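Local coordinates for protein kynurenine formamidase (PDB 4CO9) that catalyses the hydrolysis of N-formyl-L-kynurenine to L-kynurenine and formate, the second step of the kynurenine pathway of tryptophan degradation, using two zinc ions per subunit, at residues Val106-Leu111 and Tyr187-Leu192; Thr113-Lys118 and Ile125-Arg130; Val149-Pro154 and Ala161-Leu166. All blocks are in the same frame, centred on the assembly; numbering follows the deposited sequence. Where two conformers were deposited one is given.

The three contacts illustrate how a central mixed β-sheet and one helix share a metal site: zinc ligands D58 and E175 come from sheet strands, H163 from helix 161-168, against which the loop 149-154 packs. Interaction 1 joins strands 108-112 and 185-190 across the strand 81-86 that separates them. Interactions 2 and 3 follow one another within the chain between those two strands. The loop 113-118 continues directly from strand 108-112. Centres of interactions 2 and 3 lie about 11 Å apart, those of interactions 1 and 2 about 18 Å. L129 N and V152 O, 2.9 Å apart, probably form a backbone hydrogen bond, which would join strand 128-129 to the loop 149-154; L111 packs on L129 between interactions 1 and 2.

Interaction 1. Residues Val106-Leu111 and Tyr187-Leu192; sequences VERLLL and YELIAL
L189 turns one methyl, CD2, toward both R108 and L110, and the three side chains stand on the same face of the central sheet. Their strands are not neighbours: strand 81-86 runs between 108-112 and 185-190, and the contact reaches over it, with R108 and L189 CA atoms 8.3 Å apart. A strand shows alternate residues to each face, which is why R108 and L110 lean toward L189 while L109 points away. With CG of L189 anti to the backbone N (chi1 172°), its branch stretches out toward the other strand. There CD2 meets the methyl CD2 of L110 at 4.2 Å, and the methylene CD of R108 at 4.3 Å. Only the aliphatic stem of the arginine is used here; its guanidinium group is turned to other partners. R108 NH1 lies 2.9 Å from E107 OE1 in a salt bridge, approaching from above the carboxylate plane, and the same group binds the carbonyls of V77, P81 and Q76. L189 also packs on L144 and on I208. With no hydrogen bond between them, the two segments meet directly through a few apolar contacts over strand 81-86, while the arginine has carbonyls and a carboxylate round its guanidinium group, which probably compensate its buried charge, leaving CD to pack against L189.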
loop_
_atom_site.group_PDB
_atom_site.type_symbol
_atom_site.label_atom_id
_atom_site.label_comp_id
_atom_site.label_asym_id
_atom_site.label_seq_id
_atom_site.Cartn_x
_atom_site.Cartn_y
_atom_site.Cartn_z
ATOM N N VAL C 106 9.899 5.197 22.237
ATOM C CA VAL C 106 9.788 5.161 20.785
ATOM C C VAL C 106 9.513 3.728 20.306
ATOM O O VAL C 106 10.156 2.763 20.747
ATOM C CB VAL C 106 11.066 5.725 20.118
ATOM C CG1 VAL C 106 11.016 5.556 18.608
ATOM C CG2 VAL C 106 11.226 7.193 20.484
ATOM N N GLU C 107 8.548 3.595 19.399
ATOM C CA GLU C 107 8.161 2.289 18.829
ATOM C C GLU C 107 8.657 2.109 17.379
ATOM O O GLU C 107 8.823 0.984 16.905
ATOM C CB GLU C 107 6.631 2.140 18.864
ATOM C CG GLU C 107 5.915 2.203 20.227
ATOM C CD GLU C 107 4.433 2.535 20.081
ATOM O OE1 GLU C 107 3.791 2.099 19.094
ATOM O OE2 GLU C 107 3.904 3.252 20.953
ATOM N N ARG C 108 8.850 3.211 16.660
ATOM C CA ARG C 108 9.247 3.183 15.248
ATOM C C ARG C 108 10.234 4.309 15.032
ATOM O O ARG C 108 10.012 5.403 15.524
ATOM C CB ARG C 108 8.032 3.390 14.341
ATOM C CG ARG C 108 6.948 2.345 14.511
ATOM C CD ARG C 108 5.629 2.664 13.835
ATOM N NE ARG C 108 4.672 1.661 14.294
ATOM C CZ ARG C 108 4.070 1.676 15.480
ATOM N NH1 ARG C 108 4.246 2.686 16.336
ATOM N NH2 ARG C 108 3.261 0.674 15.806
ATOM N N LEU C 109 11.313 4.044 14.302
ATOM C CA LEU C 109 12.367 5.025 14.130
ATOM C C LEU C 109 12.778 5.130 12.677
ATOM O O LEU C 109 13.101 4.120 12.055
ATOM C CB LEU C 109 13.571 4.628 14.991
ATOM C CG LEU C 109 14.778 5.553 14.977
ATOM C CD1 LEU C 109 14.419 6.881 15.628
ATOM C CD2 LEU C 109 15.942 4.914 15.722
ATOM N N LEU C 110 12.714 6.344 12.129
ATOM C CA LEU C 110 13.186 6.616 10.766
ATOM C C LEU C 110 14.483 7.388 10.822
ATOM O O LEU C 110 14.592 8.385 11.546
ATOM C CB LEU C 110 12.151 7.396 9.954
ATOM C CG LEU C 110 10.730 6.847 9.936
ATOM C CD1 LEU C 110 9.815 7.680 9.060
ATOM C CD2 LEU C 110 10.698 5.390 9.494
ATOM N N LEU C 111 15.458 6.931 10.042
ATOM C CA LEU C 111 16.790 7.506 9.997
ATOM C C LEU C 111 17.004 8.272 8.698
ATOM O O LEU C 111 16.963 7.686 7.615
ATOM C CB LEU C 111 17.838 6.398 10.115
ATOM C CG LEU C 111 17.720 5.415 11.271
ATOM C CD1 LEU C 111 18.876 4.422 11.252
ATOM C CD2 LEU C 111 17.701 6.150 12.597
ATOM N N TYR C 187 5.877 11.836 14.732
ATOM C CA TYR C 187 4.834 11.739 13.750
ATOM C C TYR C 187 4.048 10.474 13.997
ATOM O O TYR C 187 4.445 9.624 14.801
ATOM C CB TYR C 187 5.442 11.646 12.353
ATOM C CG TYR C 187 6.237 12.837 11.913
ATOM C CD1 TYR C 187 7.565 13.007 12.316
ATOM C CD2 TYR C 187 5.686 13.780 11.057
ATOM C CE1 TYR C 187 8.300 14.093 11.882
ATOM C CE2 TYR C 187 6.406 14.870 10.630
ATOM C CZ TYR C 187 7.711 15.021 11.034
ATOM O OH TYR C 187 8.408 16.124 10.609
ATOM N N GLU C 188 2.931 10.351 13.296
ATOM C CA GLU C 188 2.289 9.067 13.101
ATOM C C GLU C 188 2.709 8.576 11.724
ATOM O O GLU C 188 2.735 9.355 10.775
ATOM C CB GLU C 188 0.771 9.202 13.217
ATOM C CG GLU C 188 0.308 9.433 14.656
ATOM C CD GLU C 188 0.070 8.151 15.420
ATOM O OE1 GLU C 188 0.424 7.090 14.907
ATOM O OE2 GLU C 188 -0.423 8.198 16.565
ATOM N N LEU C 189 3.102 7.307 11.638
ATOM C CA LEU C 189 3.555 6.692 10.379
ATOM C C LEU C 189 2.513 5.692 9.901
ATOM O O LEU C 189 1.896 5.001 10.704
ATOM C CB LEU C 189 4.872 5.937 10.585
ATOM C CG LEU C 189 5.428 5.075 9.439
ATOM C CD1 LEU C 189 5.816 5.907 8.227
ATOM C CD2 LEU C 189 6.638 4.282 9.928
ATOM N N ILE C 190 2.327 5.636 8.587
ATOM C CA ILE C 190 1.641 4.525 7.931
ATOM C C ILE C 190 2.565 4.016 6.828
ATOM O O ILE C 190 3.011 4.790 5.974
ATOM C CB ILE C 190 0.315 4.957 7.289
ATOM C CG1 ILE C 190 -0.625 5.568 8.345
ATOM C CG2 ILE C 190 -0.353 3.768 6.604
ATOM C CD1 ILE C 190 -1.813 6.286 7.746
ATOM N N ALA C 191 2.833 2.715 6.828
ATOM C CA ALA C 191 3.672 2.111 5.793
ATOM C C ALA C 191 3.333 0.634 5.598
ATOM O O ALA C 191 4.143 -0.246 5.871
ATOM C CB ALA C 191 5.136 2.294 6.138
ATOM N N LEU C 192 2.114 0.372 5.130
ATOM C CA LEU C 192 1.546 -0.969 5.174
ATOM C C LEU C 192 1.933 -1.814 3.968
ATOM O O LEU C 192 1.794 -1.362 2.833
ATOM C CB LEU C 192 0.017 -0.893 5.241
ATOM C CG LEU C 192 -0.583 -0.528 6.600
ATOM C CD1 LEU C 192 -1.964 0.071 6.416
ATOM C CD2 LEU C 192 -0.642 -1.751 7.500
#

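Interaction 2. Residues Thr113-Lys118 and Ile125-Arg130; sequences TSSHGK and IIPHLR
At chi1 177°, S115 swings its hydroxyl opposite the backbone N, beside its own carbonyl carbon, and so brings OG to the ring of P127; T113, with chi1 at 72°, tucks OG1 between its backbone N and carbonyl carbon. The T113 torsion builds an ST turn, in which OG1 accepts a hydrogen bond from the backbone N of S115 at 3.1 Å. A turn of this kind bends the chain just after strand 108-112, and here the backbone brings the CB atoms of T113 and S115 to the same proline, side by side as a seat for P127. The proline enters by the CD-CG side of its ring: CG touches CB of T113 at 4.0 Å, and CD comes to 3.4 Å from OG of S115. The CB of S115 also lies against CD of P127, although S115 was modelled in two conformers and the details of its approach belong to one of them. P127 also packs on I93 of strand 92-93, which pairs in parallel with strand 128-129, while the turn is tied to D148, whose carboxylate bonds to OG1 of T113 and to the backbone N of S114. No direct hydrogen bond joins the two segments. In the conformer described, water does it instead: one molecule, bonded to OG of S115 at 2.6 Å, donates to the carbonyl O of I125 at 2.8 Å, and a second, 2.8 Å from that same OG, makes a longer, weak bond to the same carbonyl O.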
loop_
_atom_site.group_PDB
_atom_site.type_symbol
_atom_site.label_atom_id
_atom_site.label_comp_id
_atom_site.label_asym_id
_atom_site.label_seq_id
_atom_site.Cartn_x
_atom_site.Cartn_y
_atom_site.Cartn_z
ATOM N N THR C 113 19.628 9.693 6.562
ATOM C CA THR C 113 21.056 9.741 6.243
ATOM C C THR C 113 21.348 10.877 5.276
ATOM O O THR C 113 22.459 11.383 5.250
ATOM C CB THR C 113 21.575 8.429 5.609
ATOM O OG1 THR C 113 21.076 8.308 4.274
ATOM C CG2 THR C 113 21.185 7.212 6.433
ATOM N N SER C 114 20.351 11.259 4.482
ATOM C CA SER C 114 20.509 12.233 3.405
ATOM C C SER C 114 21.694 11.894 2.512
ATOM O O SER C 114 22.345 12.789 1.977
ATOM C CB SER C 114 20.660 13.654 3.964
ATOM O OG SER C 114 19.529 14.013 4.754
ATOM N N SER C 115 21.985 10.604 2.368
ATOM C CA SER C 115 23.190 10.166 1.661
ATOM C C SER C 115 22.974 10.078 0.156
ATOM O O SER C 115 23.910 10.277 -0.618
ATOM C CB SER C 115 23.693 8.853 2.204
ATOM O OG SER C 115 24.813 8.409 1.457
ATOM N N HIS C 116 21.749 9.780 -0.268
ATOM C CA HIS C 116 21.489 9.547 -1.683
ATOM C C HIS C 116 20.361 10.455 -2.169
ATOM O O HIS C 116 20.626 11.535 -2.700
ATOM C CB HIS C 116 21.205 8.062 -1.942
ATOM C CG HIS C 116 21.050 7.726 -3.393
ATOM N ND1 HIS C 116 22.062 7.911 -4.315
ATOM C CD2 HIS C 116 20.005 7.212 -4.081
ATOM C CE1 HIS C 116 21.639 7.536 -5.509
ATOM N NE2 HIS C 116 20.392 7.114 -5.395
ATOM N N GLY C 117 19.110 10.042 -1.968
ATOM C CA GLY C 117 17.968 10.890 -2.306
ATOM C C GLY C 117 17.667 11.076 -3.790
ATOM O O GLY C 117 16.898 11.958 -4.143
ATOM N N LYS C 118 18.257 10.251 -4.655
ATOM C CA LYS C 118 17.931 10.266 -6.085
ATOM C C LYS C 118 17.257 8.954 -6.480
ATOM O O LYS C 118 17.930 7.942 -6.735
ATOM C CB LYS C 118 19.190 10.490 -6.912
ATOM C CG LYS C 118 19.850 11.835 -6.636
ATOM C CD LYS C 118 21.171 11.999 -7.356
ATOM C CE LYS C 118 22.280 11.301 -6.578
ATOM N NZ LYS C 118 23.624 11.602 -7.143
ATOM N N ILE C 125 27.472 3.567 -3.045
ATOM C CA ILE C 125 27.733 3.269 -1.638
ATOM C C ILE C 125 26.662 3.942 -0.784
ATOM O O ILE C 125 26.169 5.009 -1.137
ATOM C CB ILE C 125 29.141 3.769 -1.208
ATOM C CG1 ILE C 125 29.474 3.323 0.218
ATOM C CG2 ILE C 125 29.247 5.282 -1.312
ATOM C CD1 ILE C 125 30.927 3.542 0.597
ATOM N N ILE C 126 26.306 3.317 0.333
ATOM C CA ILE C 126 25.389 3.931 1.298
ATOM C C ILE C 126 25.903 3.740 2.717
ATOM O O ILE C 126 26.746 2.883 2.959
ATOM C CB ILE C 126 23.974 3.315 1.211
ATOM C CG1 ILE C 126 24.020 1.818 1.568
ATOM C CG2 ILE C 126 23.385 3.558 -0.177
ATOM C CD1 ILE C 126 22.661 1.173 1.758
ATOM N N PRO C 127 25.384 4.530 3.665
ATOM C CA PRO C 127 25.654 4.230 5.060
ATOM C C PRO C 127 24.842 3.023 5.469
ATOM O O PRO C 127 23.653 2.973 5.188
ATOM C CB PRO C 127 25.162 5.479 5.801
ATOM C CG PRO C 127 24.977 6.516 4.752
ATOM C CD PRO C 127 24.576 5.748 3.535
ATOM N N HIS C 128 25.470 2.057 6.124
ATOM C CA HIS C 128 24.757 0.869 6.573
ATOM C C HIS C 128 24.530 0.951 8.078
ATOM O O HIS C 128 25.094 1.812 8.742
ATOM C CB HIS C 128 25.530 -0.389 6.208
ATOM C CG HIS C 128 26.904 -0.443 6.797
ATOM N ND1 HIS C 128 27.984 0.187 6.217
ATOM C CD2 HIS C 128 27.373 -1.053 7.909
ATOM C CE1 HIS C 128 29.065 -0.047 6.941
ATOM N NE2 HIS C 128 28.720 -0.787 7.978
ATOM N N LEU C 129 23.708 0.047 8.591
ATOM C CA LEU C 129 23.489 -0.110 10.017
ATOM C C LEU C 129 24.360 -1.250 10.532
ATOM O O LEU C 129 24.452 -2.302 9.902
ATOM C CB LEU C 129 22.023 -0.438 10.301
ATOM C CG LEU C 129 20.999 0.464 9.612
ATOM C CD1 LEU C 129 19.610 0.114 10.111
ATOM C CD2 LEU C 129 21.306 1.939 9.850
ATOM N N ARG C 130 25.019 -1.034 11.658
ATOM C CA ARG C 130 25.854 -2.071 12.247
ATOM C C ARG C 130 24.997 -2.985 13.105
ATOM O O ARG C 130 24.002 -2.549 13.677
ATOM C CB ARG C 130 26.990 -1.436 13.053
ATOM C CG ARG C 130 27.896 -0.549 12.212
ATOM C CD ARG C 130 29.240 -0.315 12.875
ATOM N NE ARG C 130 29.093 0.341 14.172
ATOM C CZ ARG C 130 28.897 1.645 14.343
ATOM N NH1 ARG C 130 28.816 2.471 13.308
ATOM N NH2 ARG C 130 28.774 2.129 15.574
HETATM O O HOH W 1 24.494 7.158 -0.745
HETATM O O HOH W 2 27.119 6.854 1.604
#

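Interaction 3. Residues Val149-Pro154 and Ala161-Leu166; sequences VPSVDP and AAHHQL. With ZN (zinc ion), chain O.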
loop_
_atom_site.group_PDB
_atom_site.type_symbol
_atom_site.label_atom_id
_atom_site.label_comp_id
_atom_site.label_asym_id
_atom_site.label_seq_id
_atom_site.Cartn_x
_atom_site.Cartn_y
_atom_site.Cartn_z
ATOM N N VAL C 149 17.602 5.030 2.305
ATOM C CA VAL C 149 18.463 4.398 1.309
ATOM C C VAL C 149 17.931 2.975 1.035
ATOM O O VAL C 149 17.039 2.507 1.738
ATOM C CB VAL C 149 19.932 4.348 1.776
ATOM C CG1 VAL C 149 20.563 5.724 1.661
ATOM C CG2 VAL C 149 20.026 3.839 3.207
ATOM N N PRO C 150 18.439 2.297 -0.008
ATOM C CA PRO C 150 17.814 1.015 -0.415
ATOM C C PRO C 150 18.059 -0.166 0.497
ATOM O O PRO C 150 17.394 -1.188 0.345
ATOM C CB PRO C 150 18.448 0.727 -1.775
ATOM C CG PRO C 150 18.919 2.043 -2.267
ATOM C CD PRO C 150 19.341 2.808 -1.053
ATOM N N SER C 151 19.017 -0.054 1.408
ATOM C CA SER C 151 19.365 -1.175 2.251
ATOM C C SER C 151 19.826 -0.749 3.642
ATOM O O SER C 151 20.294 0.375 3.837
ATOM C CB SER C 151 20.453 -2.005 1.589
ATOM O OG SER C 151 20.607 -3.247 2.267
ATOM N N VAL C 152 19.667 -1.662 4.593
ATOM C CA VAL C 152 20.258 -1.510 5.933
ATOM C C VAL C 152 21.657 -2.139 6.015
ATOM O O VAL C 152 22.359 -1.940 7.003
ATOM C CB VAL C 152 19.362 -2.099 7.042
ATOM C CG1 VAL C 152 18.035 -1.355 7.100
ATOM C CG2 VAL C 152 19.149 -3.597 6.856
ATOM N N ASP C 153 22.052 -2.896 4.989
ATOM C CA ASP C 153 23.393 -3.482 4.898
ATOM C C ASP C 153 24.145 -2.885 3.718
ATOM O O ASP C 153 23.527 -2.290 2.808
ATOM C CB ASP C 153 23.303 -4.990 4.709
ATOM C CG ASP C 153 23.076 -5.725 6.004
ATOM O OD1 ASP C 153 23.942 -5.636 6.896
ATOM O OD2 ASP C 153 22.036 -6.395 6.131
ATOM N N PRO C 154 25.484 -3.040 3.704
ATOM C CA PRO C 154 26.225 -2.517 2.560
ATOM C C PRO C 154 25.733 -3.156 1.265
ATOM O O PRO C 154 25.329 -4.323 1.261
ATOM C CB PRO C 154 27.678 -2.917 2.858
ATOM C CG PRO C 154 27.729 -3.089 4.340
ATOM C CD PRO C 154 26.378 -3.638 4.705
ATOM N N ALA C 161 24.179 -8.864 7.751
ATOM C CA ALA C 161 24.155 -8.992 9.193
ATOM C C ALA C 161 23.067 -8.125 9.807
ATOM O O ALA C 161 22.381 -8.566 10.713
ATOM C CB ALA C 161 25.513 -8.636 9.771
ATOM N N ALA C 162 22.899 -6.908 9.298
ATOM C CA ALA C 162 21.864 -6.022 9.830
ATOM C C ALA C 162 20.470 -6.554 9.590
ATOM O O ALA C 162 19.667 -6.587 10.521
ATOM C CB ALA C 162 22.000 -4.622 9.262
ATOM N N HIS C 163 20.177 -7.010 8.371
ATOM C CA HIS C 163 18.856 -7.612 8.112
ATOM C C HIS C 163 18.571 -8.738 9.116
ATOM O O HIS C 163 17.518 -8.777 9.750
ATOM C CB HIS C 163 18.763 -8.212 6.716
ATOM C CG HIS C 163 18.575 -7.212 5.622
ATOM N ND1 HIS C 163 19.629 -6.571 5.015
ATOM C CD2 HIS C 163 17.455 -6.765 5.002
ATOM C CE1 HIS C 163 19.171 -5.782 4.059
ATOM N NE2 HIS C 163 17.856 -5.878 4.034
ATOM N N HIS C 164 19.519 -9.655 9.239
ATOM C CA HIS C 164 19.355 -10.813 10.106
ATOM C C HIS C 164 19.188 -10.421 11.571
ATOM O O HIS C 164 18.293 -10.919 12.247
ATOM C CB HIS C 164 20.540 -11.784 9.952
ATOM C CG HIS C 164 20.437 -12.672 8.758
ATOM N ND1 HIS C 164 21.023 -12.363 7.550
ATOM C CD2 HIS C 164 19.808 -13.854 8.582
ATOM C CE1 HIS C 164 20.763 -13.327 6.686
ATOM N NE2 HIS C 164 20.035 -14.247 7.287
ATOM N N GLN C 165 20.058 -9.542 12.063
ATOM C CA GLN C 165 20.022 -9.179 13.470
ATOM C C GLN C 165 18.765 -8.393 13.811
ATOM O O GLN C 165 18.169 -8.603 14.871
ATOM C CB GLN C 165 21.284 -8.422 13.878
ATOM C CG GLN C 165 22.508 -9.321 13.997
ATOM C CD GLN C 165 22.272 -10.479 14.954
ATOM O OE1 GLN C 165 21.924 -10.276 16.115
ATOM N NE2 GLN C 165 22.435 -11.701 14.460
ATOM N N LEU C 166 18.353 -7.503 12.910
ATOM C CA LEU C 166 17.143 -6.726 13.137
ATOM C C LEU C 166 15.950 -7.642 13.314
ATOM O O LEU C 166 15.260 -7.581 14.339
ATOM C CB LEU C 166 16.901 -5.725 12.001
ATOM C CG LEU C 166 17.848 -4.531 11.987
ATOM C CD1 LEU C 166 17.738 -3.757 10.677
ATOM C CD2 LEU C 166 17.595 -3.614 13.170
HETATM ZN ZN ZN O . 16.514 -4.788 2.576
HETATM O O HOH W 3 16.195 -5.379 0.665
HETATM O O HOH W 4 18.626 -4.264 1.282
#
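The binuclear zinc site of this hydrolase takes one of its ligands, H163, from the first turn of helix 161-168, and D153 in the preceding loop is well placed to fix that ligand. NE2 of H163 binds zinc at 2.3 Å, while ND1, across the ring, donates to OD2 of D153 at 2.7 Å, using the anti lone pair of the carboxylate oxygen. Carboxylate and ring planes lie 29° apart, nearly coplanar. The backbone N of H163 gives OD2 a second bond at 3.0 Å, and the N of A162 reaches the syn lone pair of OD1 at 2.9 Å. One carboxylate thus grips both the helix start and the imidazole, a second-shell hold that would limit the ring's rotation. CG2 of V152 lies over one face of the ring, 3.6 Å from the centroid in a CH-pi contact, and OG of S151 lies in the ring plane at its edge, 3.4 Å from CE1. D58 and E175 complete the protein ligands of this zinc and also bind the other one; a water binds this zinc at 2.0 Å. Around the contact, I173 of strand 172-175 packs on V152, H163 and L166; L129 of strand 128-129 covers V152, and helix 133-140 meets L166 through I133 and A134.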